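Putative branched-chain amino acid ABC transporter (Chromobacterium violaceum, PDB 4PYR) is of unknown function but belongs to a periplasmic-binding-protein-like lipoprotein family, may regulate an enzyme, and can bind glutathione. Local coordinates at residues A165-A170 with A187-A192; A36-V41 with D256-A261; K140-E145 with K152-M157; L181-A186 with P212-V217. All coordinates share one frame; numbering follows the deposited sequence.

Interaction 1: residues A165-A170 with A187-A192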
loop_
_atom_site.group_PDB
_atom_site.type_symbol
_atom_site.label_atom_id
_atom_site.label_comp_id
_atom_site.label_asym_id
_atom_site.label_seq_id
_atom_site.Cartn_x
_atom_site.Cartn_y
_atom_site.Cartn_z
ATOM N N ALA A 165 24.087 22.206 -3.478
ATOM C CA ALA A 165 24.871 22.718 -2.355
ATOM C C ALA A 165 24.045 23.190 -1.135
ATOM O O ALA A 165 24.351 22.814 -0.016
ATOM C CB ALA A 165 25.834 23.790 -2.819
ATOM N N PRO A 166 23.016 24.023 -1.351
ATOM C CA PRO A 166 22.190 24.466 -0.218
ATOM C C PRO A 166 21.582 23.302 0.544
ATOM O O PRO A 166 21.654 23.280 1.765
ATOM C CB PRO A 166 21.122 25.338 -0.886
ATOM C CG PRO A 166 21.799 25.853 -2.108
ATOM C CD PRO A 166 22.573 24.646 -2.602
ATOM N N LEU A 167 21.072 22.295 -0.168
ATOM C CA LEU A 167 20.527 21.104 0.476
ATOM C C LEU A 167 21.587 20.317 1.259
ATOM O O LEU A 167 21.365 19.881 2.368
ATOM C CB LEU A 167 19.876 20.204 -0.579
ATOM C CG LEU A 167 19.016 19.057 -0.050
ATOM C CD1 LEU A 167 17.900 18.749 -1.040
ATOM C CD2 LEU A 167 19.824 17.830 0.291
ATOM N N LEU A 168 22.780 20.156 0.692
ATOM C CA LEU A 168 23.840 19.516 1.440
ATOM C C LEU A 168 24.234 20.275 2.700
ATOM O O LEU A 168 24.578 19.660 3.686
ATOM C CB LEU A 168 25.075 19.325 0.553
ATOM C CG LEU A 168 24.816 18.510 -0.715
ATOM C CD1 LEU A 168 26.099 18.403 -1.529
ATOM C CD2 LEU A 168 24.231 17.140 -0.465
ATOM N N GLN A 169 24.210 21.608 2.662
ATOM C CA GLN A 169 24.471 22.385 3.865
ATOM C C GLN A 169 23.384 22.153 4.924
ATOM O O GLN A 169 23.699 21.910 6.088
ATOM C CB GLN A 169 24.580 23.858 3.549
ATOM C CG GLN A 169 24.847 24.689 4.801
ATOM C CD GLN A 169 25.841 25.776 4.609
ATOM O OE1 GLN A 169 26.496 26.207 5.577
ATOM N NE2 GLN A 169 25.982 26.254 3.372
ATOM N N ALA A 170 22.119 22.205 4.512
ATOM C CA ALA A 170 21.004 21.932 5.430
ATOM C C ALA A 170 21.085 20.529 5.969
ATOM O O ALA A 170 20.788 20.301 7.136
ATOM C CB ALA A 170 19.677 22.135 4.739
ATOM N N ALA A 187 19.023 8.388 -5.452
ATOM C CA ALA A 187 20.340 7.777 -5.588
ATOM C C ALA A 187 21.417 8.825 -5.777
ATOM O O ALA A 187 22.495 8.726 -5.179
ATOM C CB ALA A 187 20.345 6.768 -6.738
ATOM N N ARG A 188 21.134 9.838 -6.593
ATOM C CA ARG A 188 22.089 10.957 -6.741
ATOM C C ARG A 188 22.319 11.690 -5.419
ATOM O O ARG A 188 23.480 12.013 -5.067
ATOM C CB ARG A 188 21.656 11.932 -7.842
ATOM C CG ARG A 188 22.515 13.181 -7.926
ATOM C CD ARG A 188 21.830 14.314 -8.674
ATOM N NE ARG A 188 22.817 15.342 -8.920
ATOM C CZ ARG A 188 22.612 16.501 -9.548
ATOM N NH1 ARG A 188 21.388 16.826 -9.944
ATOM N NH2 ARG A 188 23.601 17.345 -9.697
ATOM N N LEU A 189 21.235 11.924 -4.659
ATOM C CA LEU A 189 21.408 12.650 -3.429
ATOM C C LEU A 189 22.183 11.790 -2.392
ATOM O O LEU A 189 23.101 12.267 -1.688
ATOM C CB LEU A 189 20.029 12.982 -2.861
ATOM C CG LEU A 189 20.014 13.713 -1.530
ATOM C CD1 LEU A 189 20.946 14.918 -1.586
ATOM C CD2 LEU A 189 18.592 14.122 -1.190
ATOM N N LYS A 190 21.849 10.498 -2.302
ATOM C CA LYS A 190 22.536 9.625 -1.353
ATOM C C LYS A 190 24.043 9.635 -1.585
ATOM O O LYS A 190 24.814 9.711 -0.623
ATOM C CB LYS A 190 21.947 8.192 -1.428
ATOM C CG LYS A 190 22.504 7.172 -0.416
ATOM C CD LYS A 190 22.274 7.559 1.038
ATOM C CE LYS A 190 22.767 6.489 2.011
ATOM N NZ LYS A 190 24.207 6.548 2.225
ATOM N N SER A 191 24.454 9.670 -2.863
ATOM C CA SER A 191 25.861 9.710 -3.218
ATOM C C SER A 191 26.566 11.040 -2.842
ATOM O O SER A 191 27.776 11.063 -2.665
ATOM C CB SER A 191 26.025 9.460 -4.718
ATOM O OG SER A 191 25.657 8.127 -5.057
ATOM N N ALA A 192 25.782 12.111 -2.723
ATOM C CA ALA A 192 26.325 13.415 -2.331
ATOM C C ALA A 192 26.347 13.667 -0.828
ATOM O O ALA A 192 27.090 14.523 -0.342
ATOM C CB ALA A 192 25.509 14.487 -3.019
#
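Leu168 and Ala192 mark the nearest backbone approach of segments 165-170 and 187-192, two helical pieces whose axes come within 11.3 Å with 58° between their N-to-C directions. At this separation the backbones do not touch, and three leucines and an alanine bridge the gap. Leu167 points its CB toward the other helix. Its CG is anti to the backbone N (chi1 -168°), which carries the branch outward. There CD2 of Leu167 meets CD1 of Leu189 at 3.6 Å. The two side chains cross at about a right angle and meet methyl to methyl. Leu189 CD1 has a second neighbour, Leu168 CD2, at 4.1 Å. That methyl of Leu168 also reaches CB of Ala192 at 3.9 Å. It therefore touches both Leu189 and Ala192.

Strand 125-129 supports the inner part of the contact, where Val128 touches both Leu167 and Leu189. Met164, in the loop just before helix 165-172, covers Leu189 and Ala192. The two helices thus pack beside each other on one sheet of an alpha/beta lobe. Leu167 and Leu189 are buried, while Leu168 and Ala192 are partly exposed. The side-chain contacts are apolar, and the one polar neighbour is the Ala192 carbonyl oxygen, which Leu168 CD2 only brushes. The contact therefore depends on the fit of methyl groups and their removal from water, not on directional bonds.

Interaction 2: residues A36-V41 with D256-A261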
loop_
_atom_site.group_PDB
_atom_site.type_symbol
_atom_site.label_atom_id
_atom_site.label_comp_id
_atom_site.label_asym_id
_atom_site.label_seq_id
_atom_site.Cartn_x
_atom_site.Cartn_y
_atom_site.Cartn_z
ATOM N N ALA A 36 -12.134 -21.115 1.169
ATOM C CA ALA A 36 -13.187 -20.479 0.383
ATOM C C ALA A 36 -13.189 -20.953 -1.067
ATOM O O ALA A 36 -12.160 -21.416 -1.606
ATOM C CB ALA A 36 -13.042 -18.955 0.397
ATOM N N GLU A 37 -14.344 -20.781 -1.696
ATOM C CA GLU A 37 -14.520 -20.977 -3.123
ATOM C C GLU A 37 -14.496 -19.638 -3.806
ATOM O O GLU A 37 -15.026 -18.681 -3.287
ATOM C CB GLU A 37 -15.852 -21.654 -3.391
ATOM C CG GLU A 37 -16.074 -22.027 -4.853
ATOM C CD GLU A 37 -17.229 -23.004 -5.051
ATOM O OE1 GLU A 37 -17.582 -23.756 -4.104
ATOM O OE2 GLU A 37 -17.791 -23.030 -6.178
ATOM N N LEU A 38 -13.847 -19.541 -4.961
ATOM C CA LEU A 38 -13.845 -18.316 -5.728
ATOM C C LEU A 38 -14.919 -18.335 -6.831
ATOM O O LEU A 38 -15.124 -19.343 -7.507
ATOM C CB LEU A 38 -12.468 -18.122 -6.377
ATOM C CG LEU A 38 -11.255 -18.102 -5.450
ATOM C CD1 LEU A 38 -9.951 -17.857 -6.264
ATOM C CD2 LEU A 38 -11.357 -17.067 -4.378
ATOM N N TYR A 39 -15.552 -17.189 -7.015
ATOM C CA TYR A 39 -16.451 -16.927 -8.145
ATOM C C TYR A 39 -15.854 -15.721 -8.841
ATOM O O TYR A 39 -15.768 -14.639 -8.290
ATOM C CB TYR A 39 -17.857 -16.633 -7.582
ATOM C CG TYR A 39 -18.883 -16.119 -8.555
ATOM C CD1 TYR A 39 -18.826 -14.811 -9.056
ATOM C CD2 TYR A 39 -19.945 -16.921 -8.955
ATOM C CE1 TYR A 39 -19.795 -14.331 -9.937
ATOM C CE2 TYR A 39 -20.915 -16.441 -9.835
ATOM C CZ TYR A 39 -20.831 -15.153 -10.320
ATOM O OH TYR A 39 -21.797 -14.670 -11.190
ATOM N N SER A 40 -15.339 -15.924 -10.046
ATOM C CA SER A 40 -14.565 -14.869 -10.690
ATOM C C SER A 40 -15.351 -14.319 -11.835
ATOM O O SER A 40 -15.838 -15.055 -12.677
ATOM C CB SER A 40 -13.256 -15.465 -11.213
ATOM O OG SER A 40 -12.493 -15.944 -10.110
ATOM N N VAL A 41 -15.494 -12.999 -11.853
ATOM C CA VAL A 41 -16.109 -12.350 -12.984
ATOM C C VAL A 41 -15.385 -11.029 -13.264
ATOM O O VAL A 41 -14.858 -10.360 -12.359
ATOM C CB VAL A 41 -17.603 -12.135 -12.734
ATOM C CG1 VAL A 41 -17.776 -11.119 -11.643
ATOM C CG2 VAL A 41 -18.332 -11.717 -14.006
ATOM N N ASP A 256 -3.469 -10.887 0.575
ATOM C CA ASP A 256 -4.175 -10.333 1.772
ATOM C C ASP A 256 -5.656 -10.037 1.523
ATOM O O ASP A 256 -6.444 -10.124 2.479
ATOM C CB ASP A 256 -3.478 -9.095 2.290
ATOM C CG ASP A 256 -2.253 -9.407 3.131
ATOM O OD1 ASP A 256 -1.958 -10.585 3.439
ATOM O OD2 ASP A 256 -1.582 -8.449 3.518
ATOM N N ALA A 257 -6.046 -9.746 0.286
ATOM C CA ALA A 257 -7.485 -9.488 -0.023
ATOM C C ALA A 257 -8.264 -10.801 0.207
ATOM O O ALA A 257 -9.354 -10.791 0.793
ATOM C CB ALA A 257 -7.661 -8.988 -1.464
ATOM N N TYR A 258 -7.713 -11.926 -0.286
ATOM C CA TYR A 258 -8.274 -13.209 -0.049
ATOM C C TYR A 258 -8.407 -13.436 1.471
ATOM O O TYR A 258 -9.489 -13.807 1.954
ATOM C CB TYR A 258 -7.415 -14.312 -0.617
ATOM C CG TYR A 258 -7.966 -15.660 -0.218
ATOM C CD1 TYR A 258 -8.886 -16.286 -0.997
ATOM C CD2 TYR A 258 -7.534 -16.326 0.942
ATOM C CE1 TYR A 258 -9.384 -17.559 -0.651
ATOM C CE2 TYR A 258 -8.039 -17.561 1.304
ATOM C CZ TYR A 258 -8.967 -18.158 0.512
ATOM O OH TYR A 258 -9.513 -19.377 0.867
ATOM N N ARG A 259 -7.323 -13.186 2.228
ATOM C CA ARG A 259 -7.325 -13.489 3.649
ATOM C C ARG A 259 -8.319 -12.656 4.410
ATOM O O ARG A 259 -9.006 -13.182 5.288
ATOM C CB ARG A 259 -5.948 -13.346 4.246
ATOM C CG ARG A 259 -4.920 -14.299 3.577
ATOM C CD ARG A 259 -3.454 -14.047 3.980
ATOM N NE ARG A 259 -3.228 -14.238 5.406
ATOM C CZ ARG A 259 -2.343 -13.611 6.155
ATOM N NH1 ARG A 259 -1.547 -12.672 5.647
ATOM N NH2 ARG A 259 -2.228 -13.917 7.426
ATOM N N LEU A 260 -8.366 -11.369 4.087
ATOM C CA LEU A 260 -9.352 -10.460 4.720
ATOM C C LEU A 260 -10.770 -10.812 4.353
ATOM O O LEU A 260 -11.661 -10.788 5.225
ATOM C CB LEU A 260 -9.100 -9.017 4.348
ATOM C CG LEU A 260 -8.023 -8.289 5.075
ATOM C CD1 LEU A 260 -7.936 -6.893 4.457
ATOM C CD2 LEU A 260 -8.334 -8.188 6.540
ATOM N N ALA A 261 -11.006 -11.150 3.092
ATOM C CA ALA A 261 -12.348 -11.561 2.655
ATOM C C ALA A 261 -12.842 -12.726 3.457
ATOM O O ALA A 261 -14.003 -12.735 3.905
ATOM C CB ALA A 261 -12.344 -11.909 1.183
#
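Ala36 and Leu38 meet the ring of Tyr258, which joins the edge strand of a parallel alpha/beta sheet to a long helix. The sheet belongs to one lobe of the periplasmic-binding-protein fold. Ala36 points its CB toward the helix. This methyl lies 3.6 Å from Tyr258 OH and 4.1 Å from Tyr258 CE1, in an oblique position to the ring. Leu38 approaches differently: its CD2 lies near the ring plane, at the edge, 4.2 Å from CE1 of Tyr258. The ring gets there because CG of Tyr258 is anti to its backbone N (chi1 174°), which brings the ring end close to the strand.

Further out, Ile4 of the neighbouring strand 2-8 touches both Ala36 and Tyr258, and Ala29 and Ala30 of helix 16-33 also touch the tyrosine. The ring is therefore buried among two strands and a second helix. Its own helix, 245-265, carries a salt bridge one residue further on, between Arg259 NH1 and Asp256 OD1 at 3.1 Å. This pair joins two residues of the same helix and takes no part in the contact with the strand. The polar end of Tyr258 is held from just before the strand, where its hydroxyl is hydrogen-bonded to Ser35 OG. The same Tyr258 OH lies 3.2 Å from Ala36 N, but at a poor angle, so that approach is not a hydrogen bond.

Interaction 3: residues K140-E145 with K152-M157; sequences KAFADE and KPVRQM
Val154 is the first residue of segment 152-157 to meet helix segment 140-145, and it does so through backbone and side chain. One water bridges the backbones. It donates to Ala143 O at 2.7 Å and accepts from Val154 N at 2.9 Å. The side chain of Val154 points its CB toward the helix and uses both methyls. CG1 sits between the backbone N and the carbonyl carbon (chi1 73°) and rests on Ala143, 4.0 Å from its CA. CG2 turns to Phe142 and meets CE1 of that ring at 4.2 Å, at the edge and near the ring plane. Pro125 and Trp146 also touch Val154.

Arg155 pairs its backbone with Leu127 of strand 125-129. Gln156 points back to the helix. Its side chain is extended, with chi1 and chi2 both at 179°, and this brings OE1 to 3.8 Å from CB of Ala143. Met157, a selenomethionine, continues the strand and pairs with Leu127 and Val129.

Ala143 is thus the shared surface for Val154 and Gln156. The contact closes the return of a beta-alpha-beta crossover: strand 125-129, helix 133-150, strand 155-158. Within the helix, Lys140 NZ and Asp144 OD1 form a salt bridge at 3.1 Å, through the syn lone pair of the carboxylate. Arg137, five residues before Phe142, binds glutathione. Apolar contact of Val154 packs the residues just before strand 155-158 on the helix. The water links the carbonyl of Ala143, inside the helix, to Val154 N, so both polar backbone atoms have a partner.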
loop_
_atom_site.group_PDB
_atom_site.type_symbol
_atom_site.label_atom_id
_atom_site.label_comp_id
_atom_site.label_asym_id
_atom_site.label_seq_id
_atom_site.Cartn_x
_atom_site.Cartn_y
_atom_site.Cartn_z
ATOM N N LYS A 140 4.006 15.951 2.000
ATOM C CA LYS A 140 2.919 16.572 2.815
ATOM C C LYS A 140 2.487 15.640 3.945
ATOM O O LYS A 140 2.367 16.072 5.116
ATOM C CB LYS A 140 1.741 16.948 1.890
ATOM C CG LYS A 140 0.448 17.366 2.595
ATOM C CD LYS A 140 0.628 18.642 3.376
ATOM C CE LYS A 140 -0.746 19.223 3.690
ATOM N NZ LYS A 140 -0.869 20.137 4.873
ATOM N N ALA A 141 2.250 14.369 3.605
ATOM C CA ALA A 141 1.807 13.416 4.594
ATOM C C ALA A 141 2.844 13.208 5.687
ATOM O O ALA A 141 2.509 13.108 6.853
ATOM C CB ALA A 141 1.412 12.120 3.921
ATOM N N PHE A 142 4.143 13.117 5.291
ATOM C CA PHE A 142 5.193 13.026 6.288
ATOM C C PHE A 142 5.192 14.254 7.231
ATOM O O PHE A 142 5.262 14.142 8.458
ATOM C CB PHE A 142 6.560 12.838 5.593
ATOM C CG PHE A 142 7.690 12.674 6.554
ATOM C CD1 PHE A 142 8.202 13.756 7.258
ATOM C CD2 PHE A 142 8.237 11.428 6.781
ATOM C CE1 PHE A 142 9.201 13.586 8.190
ATOM C CE2 PHE A 142 9.241 11.263 7.706
ATOM C CZ PHE A 142 9.762 12.330 8.389
ATOM N N ALA A 143 5.189 15.421 6.626
ATOM C CA ALA A 143 5.311 16.658 7.343
ATOM C C ALA A 143 4.126 16.833 8.300
ATOM O O ALA A 143 4.314 17.245 9.436
ATOM C CB ALA A 143 5.364 17.789 6.361
ATOM N N ASP A 144 2.948 16.475 7.841
ATOM C CA ASP A 144 1.759 16.608 8.725
ATOM C C ASP A 144 1.882 15.698 9.944
ATOM O O ASP A 144 1.503 16.091 11.091
ATOM C CB ASP A 144 0.485 16.289 7.959
ATOM C CG ASP A 144 0.034 17.433 7.046
ATOM O OD1 ASP A 144 0.594 18.552 7.118
ATOM O OD2 ASP A 144 -0.864 17.225 6.212
ATOM N N GLU A 145 2.296 14.454 9.705
ATOM C CA GLU A 145 2.466 13.504 10.782
ATOM C C GLU A 145 3.554 13.931 11.767
ATOM O O GLU A 145 3.381 13.848 12.971
ATOM C CB GLU A 145 2.750 12.111 10.231
ATOM C CG GLU A 145 2.728 11.028 11.311
ATOM C CD GLU A 145 1.337 10.746 11.889
ATOM O OE1 GLU A 145 0.263 10.975 11.268
ATOM O OE2 GLU A 145 1.332 10.186 12.992
ATOM N N LYS A 152 5.940 20.622 16.400
ATOM C CA LYS A 152 6.725 21.645 15.679
ATOM C C LYS A 152 6.877 21.077 14.257
ATOM O O LYS A 152 6.888 19.863 14.067
ATOM C CB LYS A 152 8.118 21.856 16.309
ATOM C CG LYS A 152 8.146 22.453 17.723
ATOM C CD LYS A 152 8.049 23.980 17.782
ATOM C CE LYS A 152 8.114 24.543 19.203
ATOM N NZ LYS A 152 8.781 25.882 19.295
ATOM N N PRO A 153 6.973 21.952 13.242
ATOM C CA PRO A 153 7.162 21.473 11.855
ATOM C C PRO A 153 8.518 20.796 11.647
ATOM O O PRO A 153 9.514 21.093 12.351
ATOM C CB PRO A 153 7.041 22.764 11.033
ATOM C CG PRO A 153 7.301 23.845 11.976
ATOM C CD PRO A 153 6.883 23.415 13.333
ATOM N N VAL A 154 8.548 19.871 10.715
ATOM C CA VAL A 154 9.837 19.331 10.240
ATOM C C VAL A 154 10.465 20.320 9.270
ATOM O O VAL A 154 9.753 20.964 8.528
ATOM C CB VAL A 154 9.632 17.949 9.589
ATOM C CG1 VAL A 154 8.965 18.043 8.221
ATOM C CG2 VAL A 154 10.948 17.207 9.462
ATOM N N ARG A 155 11.789 20.430 9.308
ATOM C CA ARG A 155 12.533 21.159 8.271
ATOM C C ARG A 155 12.365 20.453 6.940
ATOM O O ARG A 155 12.633 19.264 6.823
ATOM C CB ARG A 155 14.009 21.218 8.632
ATOM C CG ARG A 155 14.836 22.082 7.691
ATOM C CD ARG A 155 15.891 22.857 8.466
ATOM N NE ARG A 155 15.243 23.777 9.380
ATOM C CZ ARG A 155 15.158 25.082 9.176
ATOM N NH1 ARG A 155 15.688 25.626 8.110
ATOM N NH2 ARG A 155 14.550 25.835 10.043
ATOM N N GLN A 156 11.920 21.195 5.933
ATOM C CA GLN A 156 11.554 20.641 4.651
ATOM C C GLN A 156 12.189 21.441 3.512
ATOM O O GLN A 156 12.094 22.661 3.494
ATOM C CB GLN A 156 10.049 20.672 4.527
ATOM C CG GLN A 156 9.548 20.151 3.229
ATOM C CD GLN A 156 8.063 20.161 3.104
ATOM O OE1 GLN A 156 7.314 20.118 4.102
ATOM N NE2 GLN A 156 7.615 20.171 1.872
HETATM N N MSE A 157 12.808 20.735 2.571
HETATM C CA MSE A 157 13.474 21.375 1.454
HETATM C C MSE A 157 13.019 20.744 0.171
HETATM O O MSE A 157 13.226 19.523 0.000
HETATM C CB MSE A 157 14.982 21.203 1.597
HETATM C CG MSE A 157 15.483 21.828 2.893
HETATM SE SE MSE A 157 17.412 22.193 2.744
HETATM C CE MSE A 157 17.366 23.237 1.073
HETATM O O HOH W 1 5.909 19.409 9.681
#

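Interaction 4: residues L181-A186 with P212-V217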
loop_
_atom_site.group_PDB
_atom_site.type_symbol
_atom_site.label_atom_id
_atom_site.label_comp_id
_atom_site.label_asym_id
_atom_site.label_seq_id
_atom_site.Cartn_x
_atom_site.Cartn_y
_atom_site.Cartn_z
ATOM N N LEU A 181 11.255 11.347 -2.687
ATOM C CA LEU A 181 12.018 11.697 -3.859
ATOM C C LEU A 181 12.041 10.477 -4.754
ATOM O O LEU A 181 12.112 9.326 -4.268
ATOM C CB LEU A 181 13.434 12.070 -3.363
ATOM C CG LEU A 181 14.415 12.722 -4.324
ATOM C CD1 LEU A 181 13.792 13.937 -4.977
ATOM C CD2 LEU A 181 15.720 13.010 -3.603
ATOM N N ASP A 182 11.989 10.712 -6.069
ATOM C CA ASP A 182 12.037 9.635 -7.031
ATOM C C ASP A 182 13.387 8.894 -6.919
ATOM O O ASP A 182 14.408 9.472 -6.513
ATOM C CB ASP A 182 11.872 10.196 -8.438
ATOM C CG ASP A 182 12.903 11.281 -8.749
ATOM O OD1 ASP A 182 12.749 12.440 -8.256
ATOM O OD2 ASP A 182 13.914 10.967 -9.391
ATOM N N VAL A 183 13.386 7.621 -7.280
ATOM C CA VAL A 183 14.512 6.749 -7.001
ATOM C C VAL A 183 15.792 7.221 -7.704
ATOM O O VAL A 183 16.860 7.148 -7.102
ATOM C CB VAL A 183 14.136 5.273 -7.303
ATOM C CG1 VAL A 183 13.936 5.024 -8.785
ATOM C CG2 VAL A 183 15.139 4.307 -6.699
ATOM N N ALA A 184 15.686 7.738 -8.926
ATOM C CA ALA A 184 16.881 8.265 -9.627
ATOM C C ALA A 184 17.534 9.442 -8.879
ATOM O O ALA A 184 18.746 9.424 -8.622
ATOM C CB ALA A 184 16.567 8.679 -11.063
ATOM N N GLN A 185 16.717 10.428 -8.492
ATOM C CA GLN A 185 17.225 11.551 -7.742
ATOM C C GLN A 185 17.674 11.151 -6.347
ATOM O O GLN A 185 18.622 11.717 -5.820
ATOM C CB GLN A 185 16.213 12.697 -7.719
ATOM C CG GLN A 185 16.099 13.358 -9.109
ATOM C CD GLN A 185 15.307 14.659 -9.126
ATOM O OE1 GLN A 185 14.197 14.747 -8.563
ATOM N NE2 GLN A 185 15.863 15.681 -9.802
ATOM N N ALA A 186 16.973 10.195 -5.720
ATOM C CA ALA A 186 17.370 9.741 -4.403
ATOM C C ALA A 186 18.737 9.138 -4.404
ATOM O O ALA A 186 19.519 9.361 -3.472
ATOM C CB ALA A 186 16.372 8.731 -3.888
ATOM N N PRO A 212 22.913 -0.174 -5.897
ATOM C CA PRO A 212 24.059 0.036 -4.993
ATOM C C PRO A 212 24.216 1.430 -4.420
ATOM O O PRO A 212 24.765 1.575 -3.317
ATOM C CB PRO A 212 25.279 -0.286 -5.871
ATOM C CG PRO A 212 24.796 -0.082 -7.256
ATOM C CD PRO A 212 23.337 -0.409 -7.285
ATOM N N GLU A 213 23.687 2.456 -5.123
ATOM C CA GLU A 213 23.775 3.840 -4.571
ATOM C C GLU A 213 22.890 4.087 -3.380
ATOM O O GLU A 213 23.159 5.003 -2.618
ATOM C CB GLU A 213 23.474 4.926 -5.613
ATOM C CG GLU A 213 24.565 5.010 -6.686
ATOM C CD GLU A 213 24.523 3.822 -7.615
ATOM O OE1 GLU A 213 23.371 3.384 -7.951
ATOM O OE2 GLU A 213 25.583 3.333 -7.952
ATOM N N LEU A 214 21.852 3.264 -3.191
ATOM C CA LEU A 214 20.896 3.441 -2.068
ATOM C C LEU A 214 21.206 2.527 -0.875
ATOM O O LEU A 214 20.517 2.473 0.096
ATOM C CB LEU A 214 19.478 3.243 -2.583
ATOM C CG LEU A 214 18.960 4.401 -3.460
ATOM C CD1 LEU A 214 17.707 4.058 -4.234
ATOM C CD2 LEU A 214 18.922 5.733 -2.701
ATOM N N ALA A 215 22.309 1.809 -0.937
ATOM C CA ALA A 215 22.742 0.899 0.135
ATOM C C ALA A 215 22.802 1.630 1.455
ATOM O O ALA A 215 23.356 2.725 1.582
ATOM C CB ALA A 215 24.088 0.297 -0.167
ATOM N N GLY A 216 22.202 1.009 2.451
ATOM C CA GLY A 216 22.198 1.602 3.788
ATOM C C GLY A 216 21.015 2.495 4.103
ATOM O O GLY A 216 20.823 2.864 5.254
ATOM N N VAL A 217 20.212 2.856 3.104
ATOM C CA VAL A 217 19.015 3.629 3.355
ATOM C C VAL A 217 18.042 2.752 4.122
ATOM O O VAL A 217 17.796 1.598 3.759
ATOM C CB VAL A 217 18.382 4.094 2.046
ATOM C CG1 VAL A 217 17.017 4.738 2.297
ATOM C CG2 VAL A 217 19.338 5.090 1.333
#
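Leu214 and Val183 reach each other through their first torsions. Leu214 has CG beside its backbone N and anti to the carbonyl carbon (chi1 -73°), and its CB points toward helix 183-192. Val183 has a chi1 of 68°, which leaves CG2 anti to the backbone N. CG2 of Val183 then meets CD1 of Leu214 at 3.6 Å, and the two side chains cross at about a right angle. The other branch of Leu214 works about one turn further along the helix. Its CD2 lies 4.1 Å from CB of Ala186 and 3.8 Å from the Ala186 carbonyl oxygen. The fork of Leu214 thus spans the first turn of the helix.

Asp182 fixes that turn as its N-cap. Gln185 N donates to Asp182 OD2 at 3.0 Å, from above the carboxylate plane (46° out of it). The helix start would probably stabilise the charge of this carboxylate. On the loop side, Leu214 opens a type II beta turn that ends at Val217. Val217 N donates to Leu214 O at 3.0 Å, and Gly216 takes the positive phi of the turn.

Helix 183-192 follows strand 176-180 after two residues, and Leu205 covers Ala186 as well. Glu213 and Val217 extend the packing along the helix to Ala187, Ser191 and Lys190. Gly216 and Val217 pair their backbones with Met299, and the chain continues into strand 218-220.

Overall arrangement
From the N terminus, the chain first passes 36-41, the opening half of interaction 2. This contact closes at 256-261 and encloses the other three. Interaction 3 comes next and closes a short loop, the helix-to-strand return of a beta-alpha-beta unit. It ends before interaction 1 opens at 165-170. Interactions 1 and 4 cross, because 181-186 falls inside the loop of interaction 1 and 212-217 after it; they share helix 183-192. Interactions 1, 3 and 4 therefore join helices, strands and a loop of one lobe. Interaction 2 ties strand 36-42 to helix 245-265 in the other, its centre about 46 Å from that of interaction 1.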